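Local coordinates for protein aldehyde dehydrogenase (Burkholderia vietnamiensis, PDB 5KF0) that probably oxidises aldehydes to carboxylic acids with a nicotinamide cofactor, as aldehyde dehydrogenases do, and binds NADPH in this crystal, at residues A[50-55]-A[227-232]; A[153-158]-A[178-183]; A[312-317]-A[371-376]. All coordinates share one frame; numbering follows the deposited sequence.

Contact 1: residues A[50-55]-A[227-232]; sequences AIDAAI and DERFRL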
# COMPACT_ATOMS: atom_id res chain seq x y z
N ALA A 50 17.95 -11.78 -37.92
CA ALA A 50 17.08 -10.66 -37.58
C ALA A 50 16.75 -10.65 -36.09
O ALA A 50 16.68 -9.59 -35.47
CB ALA A 50 15.79 -10.71 -38.42
N ILE A 51 16.55 -11.84 -35.51
CA ILE A 51 16.27 -11.92 -34.07
C ILE A 51 17.48 -11.43 -33.28
O ILE A 51 17.35 -10.63 -32.35
CB ILE A 51 15.89 -13.36 -33.68
CG1 ILE A 51 14.59 -13.78 -34.37
CG2 ILE A 51 15.72 -13.48 -32.15
CD1 ILE A 51 14.33 -15.29 -34.33
N ASP A 52 18.67 -11.89 -33.67
CA ASP A 52 19.88 -11.43 -33.00
C ASP A 52 20.05 -9.92 -33.10
O ASP A 52 20.42 -9.26 -32.12
CB ASP A 52 21.10 -12.14 -33.57
CG ASP A 52 22.39 -11.59 -33.01
OD1 ASP A 52 22.67 -11.85 -31.83
OD2 ASP A 52 23.10 -10.86 -33.74
N ALA A 53 19.80 -9.35 -34.29
CA ALA A 53 19.90 -7.90 -34.44
C ALA A 53 18.90 -7.18 -33.55
O ALA A 53 19.20 -6.12 -32.99
CB ALA A 53 19.71 -7.50 -35.91
N ALA A 54 17.69 -7.74 -33.42
CA ALA A 54 16.67 -7.13 -32.57
C ALA A 54 17.11 -7.14 -31.11
O ALA A 54 16.87 -6.16 -30.38
CB ALA A 54 15.35 -7.89 -32.72
N ILE A 55 17.73 -8.23 -30.66
CA ILE A 55 18.18 -8.31 -29.27
C ILE A 55 19.30 -7.30 -29.03
O ILE A 55 19.32 -6.62 -27.99
CB ILE A 55 18.64 -9.74 -28.93
CG1 ILE A 55 17.48 -10.73 -29.09
CG2 ILE A 55 19.21 -9.80 -27.49
CD1 ILE A 55 17.92 -12.18 -29.04
N ASP A 227 18.79 -16.67 -25.38
CA ASP A 227 19.77 -15.58 -25.43
C ASP A 227 19.91 -14.92 -24.06
O ASP A 227 18.92 -14.53 -23.43
CB ASP A 227 19.37 -14.54 -26.48
CG ASP A 227 20.53 -13.64 -26.87
OD1 ASP A 227 20.95 -12.82 -26.03
OD2 ASP A 227 21.03 -13.76 -28.01
N GLU A 228 21.15 -14.82 -23.57
CA GLU A 228 21.36 -14.33 -22.22
C GLU A 228 21.21 -12.82 -22.10
O GLU A 228 21.20 -12.30 -20.97
CB GLU A 228 22.74 -14.74 -21.70
CG GLU A 228 23.89 -13.99 -22.33
CD GLU A 228 25.21 -14.23 -21.61
OE1 GLU A 228 25.23 -15.03 -20.65
OE2 GLU A 228 26.22 -13.61 -22.01
N ARG A 229 21.08 -12.09 -23.21
CA ARG A 229 20.86 -10.65 -23.12
C ARG A 229 19.43 -10.31 -22.71
O ARG A 229 19.19 -9.20 -22.22
CB ARG A 229 21.21 -9.99 -24.45
CG ARG A 229 22.70 -10.06 -24.75
CD ARG A 229 23.02 -9.65 -26.19
NE ARG A 229 22.45 -10.60 -27.14
CZ ARG A 229 22.49 -10.45 -28.46
NH1 ARG A 229 23.09 -9.38 -28.99
NH2 ARG A 229 21.94 -11.36 -29.26
N PHE A 230 18.49 -11.24 -22.90
CA PHE A 230 17.15 -11.08 -22.36
C PHE A 230 17.19 -11.31 -20.86
O PHE A 230 17.76 -12.30 -20.39
CB PHE A 230 16.20 -12.11 -22.99
CG PHE A 230 15.74 -11.80 -24.40
CD1 PHE A 230 15.09 -10.61 -24.70
CD2 PHE A 230 15.86 -12.77 -25.39
CE1 PHE A 230 14.61 -10.37 -25.99
CE2 PHE A 230 15.39 -12.53 -26.68
CZ PHE A 230 14.78 -11.33 -26.99
N ARG A 231 16.56 -10.41 -20.09
CA ARG A 231 16.52 -10.55 -18.64
C ARG A 231 15.22 -11.17 -18.14
O ARG A 231 15.14 -11.57 -16.97
CB ARG A 231 16.72 -9.19 -17.97
CG ARG A 231 17.92 -8.41 -18.52
CD ARG A 231 19.22 -9.18 -18.38
NE ARG A 231 19.79 -9.07 -17.04
CZ ARG A 231 20.62 -8.10 -16.65
NH1 ARG A 231 21.00 -7.16 -17.51
NH2 ARG A 231 21.08 -8.07 -15.41
N LEU A 232 14.21 -11.28 -19.00
CA LEU A 232 12.92 -11.86 -18.69
C LEU A 232 12.40 -12.54 -19.94
O LEU A 232 12.50 -11.98 -21.03
CB LEU A 232 11.91 -10.79 -18.23
CG LEU A 232 10.45 -11.23 -18.18
CD1 LEU A 232 10.22 -12.25 -17.07
CD2 LEU A 232 9.52 -10.03 -18.01
O HOH W 1 23.33 -8.65 -31.67
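R229 reaches helix 48-60 through a salt-bridge network with D52 and D227, in which its NH2 bonds to D52 OD1, 2.7 Å long but bent to 146° at the hydrogen. NH2 meets that oxygen on its anti side and well out of the carboxylate plane, the only bond between the two groups. D227 holds the same guanidinium more squarely: NE donates to D227 OD1 at 2.9 Å and NH2 to D227 OD2, a side-on, two-nitrogen grip close to the guanidinium plane. R229 NH2 is thus shared by two aspartates, whose negative charges it presumably screens from each other. D227 and R229 sit in the loop between helix 222-226 and strand 232-236, which makes a type I turn from D227 to F230, and D227 OD1 also accepts from R229 N, closing an Asx turn. That one oxygen accepts from both the backbone N and the side-chain NE of R229, on its anti and syn sides; NE folds back to it through a bend at chi3 (-65°). A water accepts from R229 NH1 and donates to D52 O, adding a second link to the helix. Beneath the charges lies I55. Its CG2, anti to the backbone N, rests 3.2 Å above one face of the guanidinium, displaced toward the rim, while its other branch runs on to the F230 ring. K252 binds D227 O, and F230 itself packs on S156, which places the contact against an inner strand of the cofactor-binding sheet. At the inner end, I55 CD1 approaches F230 CE2 obliquely at 3.5 Å.

Contact 2: residues A[153-158]-A[178-183]; sequences GPCSFI and AGCPFV. With NDP (NADPH dihydro-nicotinamide-adenine-dinucleotide phosphate), chain E.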
# COMPACT_ATOMS: atom_id res chain seq x y z
N GLY A 153 15.26 -4.74 -18.07
CA GLY A 153 16.12 -4.85 -19.22
C GLY A 153 15.35 -5.39 -20.40
O GLY A 153 14.11 -5.38 -20.40
N PRO A 154 16.05 -5.88 -21.42
CA PRO A 154 15.35 -6.43 -22.59
C PRO A 154 14.48 -7.62 -22.20
O PRO A 154 14.92 -8.52 -21.48
CB PRO A 154 16.49 -6.85 -23.52
CG PRO A 154 17.67 -6.01 -23.08
CD PRO A 154 17.51 -5.93 -21.59
N CYS A 155 13.24 -7.61 -22.68
CA CYS A 155 12.27 -8.66 -22.39
C CYS A 155 11.95 -9.42 -23.66
O CYS A 155 11.79 -8.83 -24.73
CB CYS A 155 10.97 -8.08 -21.83
SG CYS A 155 11.15 -7.28 -20.21
N SER A 156 11.83 -10.74 -23.52
CA SER A 156 11.42 -11.64 -24.59
C SER A 156 9.97 -12.03 -24.36
O SER A 156 9.62 -12.57 -23.30
CB SER A 156 12.31 -12.89 -24.61
OG SER A 156 11.83 -13.81 -25.59
N PHE A 157 9.11 -11.77 -25.35
CA PHE A 157 7.67 -11.98 -25.25
C PHE A 157 7.22 -12.96 -26.32
O PHE A 157 7.53 -12.78 -27.50
CB PHE A 157 6.91 -10.66 -25.44
CG PHE A 157 7.10 -9.67 -24.32
CD1 PHE A 157 7.43 -10.09 -23.03
CD2 PHE A 157 6.93 -8.30 -24.56
CE1 PHE A 157 7.59 -9.16 -22.00
CE2 PHE A 157 7.07 -7.37 -23.54
CZ PHE A 157 7.41 -7.80 -22.26
N ILE A 158 6.48 -13.99 -25.91
CA ILE A 158 5.93 -14.98 -26.83
C ILE A 158 4.43 -15.12 -26.55
O ILE A 158 4.05 -15.31 -25.39
CB ILE A 158 6.63 -16.35 -26.66
CG1 ILE A 158 8.11 -16.26 -27.05
CG2 ILE A 158 5.92 -17.42 -27.51
CD1 ILE A 158 8.90 -17.54 -26.71
N ALA A 178 6.70 0.22 -17.87
CA ALA A 178 7.84 -0.03 -16.99
C ALA A 178 9.15 0.50 -17.56
O ALA A 178 10.11 0.66 -16.80
CB ALA A 178 8.00 -1.53 -16.73
N GLY A 179 9.22 0.76 -18.86
CA GLY A 179 10.44 1.25 -19.47
C GLY A 179 11.38 0.18 -19.99
O GLY A 179 12.59 0.42 -20.04
N CYS A 180 10.85 -1.00 -20.40
CA CYS A 180 11.66 -2.11 -20.90
C CYS A 180 11.62 -2.17 -22.41
O CYS A 180 10.52 -2.21 -22.98
CB CYS A 180 11.15 -3.44 -20.37
SG CYS A 180 11.35 -3.72 -18.63
N PRO A 181 12.77 -2.23 -23.09
CA PRO A 181 12.77 -2.68 -24.48
C PRO A 181 12.30 -4.13 -24.55
O PRO A 181 12.52 -4.91 -23.62
CB PRO A 181 14.24 -2.56 -24.90
CG PRO A 181 14.92 -1.77 -23.79
CD PRO A 181 14.13 -2.10 -22.56
N PHE A 182 11.66 -4.49 -25.66
CA PHE A 182 11.15 -5.86 -25.77
C PHE A 182 11.21 -6.32 -27.22
O PHE A 182 11.18 -5.52 -28.16
CB PHE A 182 9.71 -5.98 -25.24
CG PHE A 182 8.70 -5.25 -26.07
CD1 PHE A 182 8.10 -5.87 -27.17
CD2 PHE A 182 8.35 -3.93 -25.76
CE1 PHE A 182 7.17 -5.19 -27.95
CE2 PHE A 182 7.41 -3.24 -26.53
CZ PHE A 182 6.82 -3.87 -27.63
N VAL A 183 11.24 -7.64 -27.38
CA VAL A 183 11.11 -8.30 -28.67
C VAL A 183 9.95 -9.28 -28.54
O VAL A 183 10.00 -10.18 -27.70
CB VAL A 183 12.40 -9.04 -29.07
CG1 VAL A 183 12.25 -9.63 -30.49
CG2 VAL A 183 13.63 -8.10 -29.02
PA NDP E . 1.48 -22.94 -28.36
O1A NDP E . 2.16 -23.37 -27.11
O2A NDP E . 1.38 -24.06 -29.39
O5B NDP E . 2.19 -21.68 -29.03
C5B NDP E . 2.24 -20.46 -28.25
C4B NDP E . 3.39 -19.62 -28.75
O4B NDP E . 4.64 -20.27 -28.40
C3B NDP E . 3.43 -19.41 -30.27
O3B NDP E . 3.95 -18.12 -30.57
C2B NDP E . 4.42 -20.49 -30.70
O2B NDP E . 5.09 -20.22 -31.95
C1B NDP E . 5.43 -20.37 -29.57
N9A NDP E . 6.32 -21.51 -29.43
C8A NDP E . 6.01 -22.84 -29.40
N7A NDP E . 7.05 -23.62 -29.20
C5A NDP E . 8.11 -22.74 -29.10
C6A NDP E . 9.49 -22.93 -28.87
N6A NDP E . 10.07 -24.13 -28.74
N1A NDP E . 10.27 -21.83 -28.81
C2A NDP E . 9.71 -20.63 -28.96
N3A NDP E . 8.43 -20.32 -29.19
C4A NDP E . 7.68 -21.43 -29.24
O3 NDP E . 0.03 -22.41 -27.99
PN NDP E . -1.20 -21.92 -28.88
O1N NDP E . -0.78 -20.80 -29.76
O2N NDP E . -1.76 -23.14 -29.58
O5D NDP E . -2.25 -21.37 -27.83
C5D NDP E . -3.12 -22.18 -27.02
C4D NDP E . -2.49 -22.38 -25.67
O4D NDP E . -2.26 -21.09 -25.04
C3D NDP E . -3.38 -23.18 -24.71
O3D NDP E . -2.66 -24.13 -23.95
C2D NDP E . -3.99 -22.07 -23.85
O2D NDP E . -4.48 -22.47 -22.57
C1D NDP E . -2.82 -21.11 -23.74
N1N NDP E . -3.33 -19.80 -23.36
C2N NDP E . -2.99 -19.21 -22.17
C3N NDP E . -3.57 -18.08 -21.72
C7N NDP E . -3.13 -17.40 -20.47
O7N NDP E . -3.21 -16.16 -20.43
N7N NDP E . -2.74 -18.13 -19.44
C4N NDP E . -4.72 -17.49 -22.46
C5N NDP E . -4.77 -18.00 -23.86
C6N NDP E . -4.16 -19.12 -24.21
P2B NDP E . 4.43 -20.68 -33.38
O1X NDP E . 3.05 -21.16 -33.12
O2X NDP E . 4.57 -19.44 -34.23
O3X NDP E . 5.32 -21.77 -33.94
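C180 opens the contact by turning its CB toward the carbonyl oxygen of G153, 3.5 Å away, while the same CB lies 3.8 Å from C155 SG. Just before it, G179 has positive phi and is the C-prime residue of a Schellman motif that ends helix 164-178, and the chain enters the sheet a few residues on. P181 contributes its carbonyl: its O accepts from C155 N at 2.9 Å, and P154 CA adds a CA-H...O contact to the same oxygen. At F182 the strand proper begins, paired in parallel with C155. Its ring takes the crowded position between backbone N and carbonyl carbon (chi1 67°); CB comes closest to F157 CE2, at 3.4 Å, and the near rim of the ring, CG and CD1, also touches F157. The two phenyl planes are 29° apart and offset, centroids 5.5 Å apart, with little overlap between the rings. Both rings pack on A175 of helix 164-178, the connection of this right-handed beta-alpha-beta crossover in the Rossmann-like cofactor domain of the ALDH fold. V183 finishes the pairing: its N donates to C155 O, and its O accepts from F157 N at 3.0 Å. Its side chain is covered by A54 and F230. One residue beyond F157, I158 CG2 touches the NADPH adenosine ribose, 3.2 Å from O4B. The chemistry is that of a buried strand pair: main-chain hydrogen bonds fix the register; C155, F157 and F182 make one face apolar, while on the other V183 lies beside S156, whose buried hydroxyl is satisfied by F224 O; and the C-terminal end of strand 155-158, at I158, reaches the cofactor.

Contact 3: residues A[312-317]-A[371-376]; sequences KLVAKT and ATLLED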
# COMPACT_ATOMS: atom_id res chain seq x y z
N LYS A 312 -32.08 -27.55 -19.76
CA LYS A 312 -31.86 -26.18 -20.22
C LYS A 312 -30.54 -26.04 -20.97
O LYS A 312 -30.48 -25.35 -21.99
CB LYS A 312 -31.90 -25.22 -19.03
CG LYS A 312 -33.30 -25.06 -18.42
CD LYS A 312 -33.26 -24.20 -17.16
CE LYS A 312 -34.64 -23.94 -16.58
NZ LYS A 312 -35.41 -22.96 -17.41
N LEU A 313 -29.48 -26.66 -20.46
CA LEU A 313 -28.18 -26.51 -21.10
C LEU A 313 -28.13 -27.25 -22.44
O LEU A 313 -27.49 -26.78 -23.39
CB LEU A 313 -27.07 -27.00 -20.16
CG LEU A 313 -25.65 -26.83 -20.68
CD1 LEU A 313 -25.37 -25.37 -21.01
CD2 LEU A 313 -24.66 -27.35 -19.65
N VAL A 314 -28.80 -28.41 -22.53
CA VAL A 314 -28.89 -29.10 -23.82
C VAL A 314 -29.60 -28.21 -24.83
O VAL A 314 -29.14 -28.04 -25.97
CB VAL A 314 -29.60 -30.45 -23.64
CG1 VAL A 314 -30.08 -31.01 -24.99
CG2 VAL A 314 -28.67 -31.44 -22.95
N ALA A 315 -30.71 -27.58 -24.43
CA ALA A 315 -31.44 -26.72 -25.35
C ALA A 315 -30.61 -25.50 -25.74
O ALA A 315 -30.57 -25.11 -26.91
CB ALA A 315 -32.76 -26.28 -24.72
N LYS A 316 -29.93 -24.89 -24.76
CA LYS A 316 -29.10 -23.73 -25.06
C LYS A 316 -27.96 -24.11 -26.00
O LYS A 316 -27.70 -23.40 -26.98
CB LYS A 316 -28.57 -23.12 -23.76
CG LYS A 316 -27.71 -21.88 -23.95
CD LYS A 316 -28.56 -20.69 -24.37
CE LYS A 316 -27.72 -19.44 -24.59
NZ LYS A 316 -28.60 -18.29 -24.94
N THR A 317 -27.30 -25.24 -25.72
CA THR A 317 -26.17 -25.67 -26.55
C THR A 317 -26.61 -25.93 -27.98
O THR A 317 -25.92 -25.55 -28.94
CB THR A 317 -25.53 -26.92 -25.94
OG1 THR A 317 -25.03 -26.61 -24.63
CG2 THR A 317 -24.37 -27.44 -26.81
N ALA A 371 -20.94 -27.10 -31.09
CA ALA A 371 -20.99 -27.05 -29.63
C ALA A 371 -21.54 -28.38 -29.12
O ALA A 371 -22.61 -28.83 -29.55
CB ALA A 371 -21.87 -25.88 -29.17
N THR A 372 -20.80 -29.01 -28.21
CA THR A 372 -21.03 -30.39 -27.83
C THR A 372 -20.99 -30.53 -26.31
O THR A 372 -20.14 -29.93 -25.65
CB THR A 372 -19.97 -31.29 -28.50
OG1 THR A 372 -20.11 -31.20 -29.93
CG2 THR A 372 -20.12 -32.75 -28.09
N LEU A 373 -21.92 -31.32 -25.77
CA LEU A 373 -22.04 -31.57 -24.34
C LEU A 373 -22.11 -33.08 -24.12
O LEU A 373 -22.86 -33.77 -24.82
CB LEU A 373 -23.30 -30.89 -23.77
CG LEU A 373 -23.52 -30.91 -22.25
CD1 LEU A 373 -22.45 -30.09 -21.54
CD2 LEU A 373 -24.89 -30.36 -21.93
N LEU A 374 -21.34 -33.58 -23.16
CA LEU A 374 -21.36 -35.00 -22.81
C LEU A 374 -21.61 -35.19 -21.33
O LEU A 374 -21.27 -34.32 -20.52
CB LEU A 374 -20.03 -35.71 -23.15
CG LEU A 374 -19.64 -35.92 -24.62
CD1 LEU A 374 -18.98 -34.66 -25.18
CD2 LEU A 374 -18.72 -37.12 -24.73
N GLU A 375 -22.19 -36.34 -20.98
CA GLU A 375 -22.19 -36.75 -19.58
C GLU A 375 -21.58 -38.15 -19.46
O GLU A 375 -21.19 -38.78 -20.45
CB GLU A 375 -23.61 -36.68 -18.99
CG GLU A 375 -24.67 -37.52 -19.69
CD GLU A 375 -26.06 -37.31 -19.10
OE1 GLU A 375 -26.21 -36.54 -18.12
OE2 GLU A 375 -27.02 -37.91 -19.62
N ASP A 376 -21.43 -38.59 -18.21
CA ASP A 376 -20.84 -39.89 -17.88
C ASP A 376 -19.42 -40.04 -18.42
O ASP A 376 -19.00 -41.12 -18.83
CB ASP A 376 -21.73 -41.04 -18.38
CG ASP A 376 -23.12 -41.03 -17.75
OD1 ASP A 376 -23.25 -40.64 -16.57
OD2 ASP A 376 -24.09 -41.41 -18.43
O HOH W 2 -24.87 -27.79 -30.80
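Helix 306-319 lies against strand 368-375, which belongs to the mixed sheet that also holds strands 357-360 and 392-398, and the two pack without any direct hydrogen bond. L313 and L373 supply the central meeting: CD2 of each leucine touches CD2 of the other at 3.8 Å, the side chains crossing at about a right angle. L373 CD2 also comes within 4.1 Å of V314 CG2, so one methyl sits against two successive helix residues. This is alpha/beta layer packing, the short helical and strand segments running nearly antiparallel at 154° with their axes 9.0 Å apart. I359 of the neighbouring strand 357-360 touches both V314 and L373, and Y286 of helix 274-286 borders T317 and A371. T317 turns its methyl to the strand: CG2, anti to the backbone N, faces A371 O at 3.5 Å and A371 CB at 3.8 Å. The hydroxyl OG1 points back along the helix and donates to L313 O at 2.8 Å; T317 N reaches that same oxygen from the opposite face, which places both the hydroxyl and the N-H of T317 on one carbonyl of its own helix. A water donates to both T317 O and A371 O, joining the two backbones.

In the fold
Contacts 1 and 2 are neighbours in one domain, their centres 9 Å apart, and along the chain the second falls within the span bridged by the first. They meet directly: R231 N lies 2.9 Å from P154 O and L232 O 2.9 Å from S156 N, both probable hydrogen bonds, which carry the loop of contact 1 into strand 232-236 beside strand 155-158. Contact 2 reaches the NADPH itself through I158, whereas in contact 1 the F230 side chain stays about 10 Å from it. Contact 3 stands on the opposite side of the chain's centre, its centre about 43 Å from that of contact 2 and 48 Å from that of contact 1.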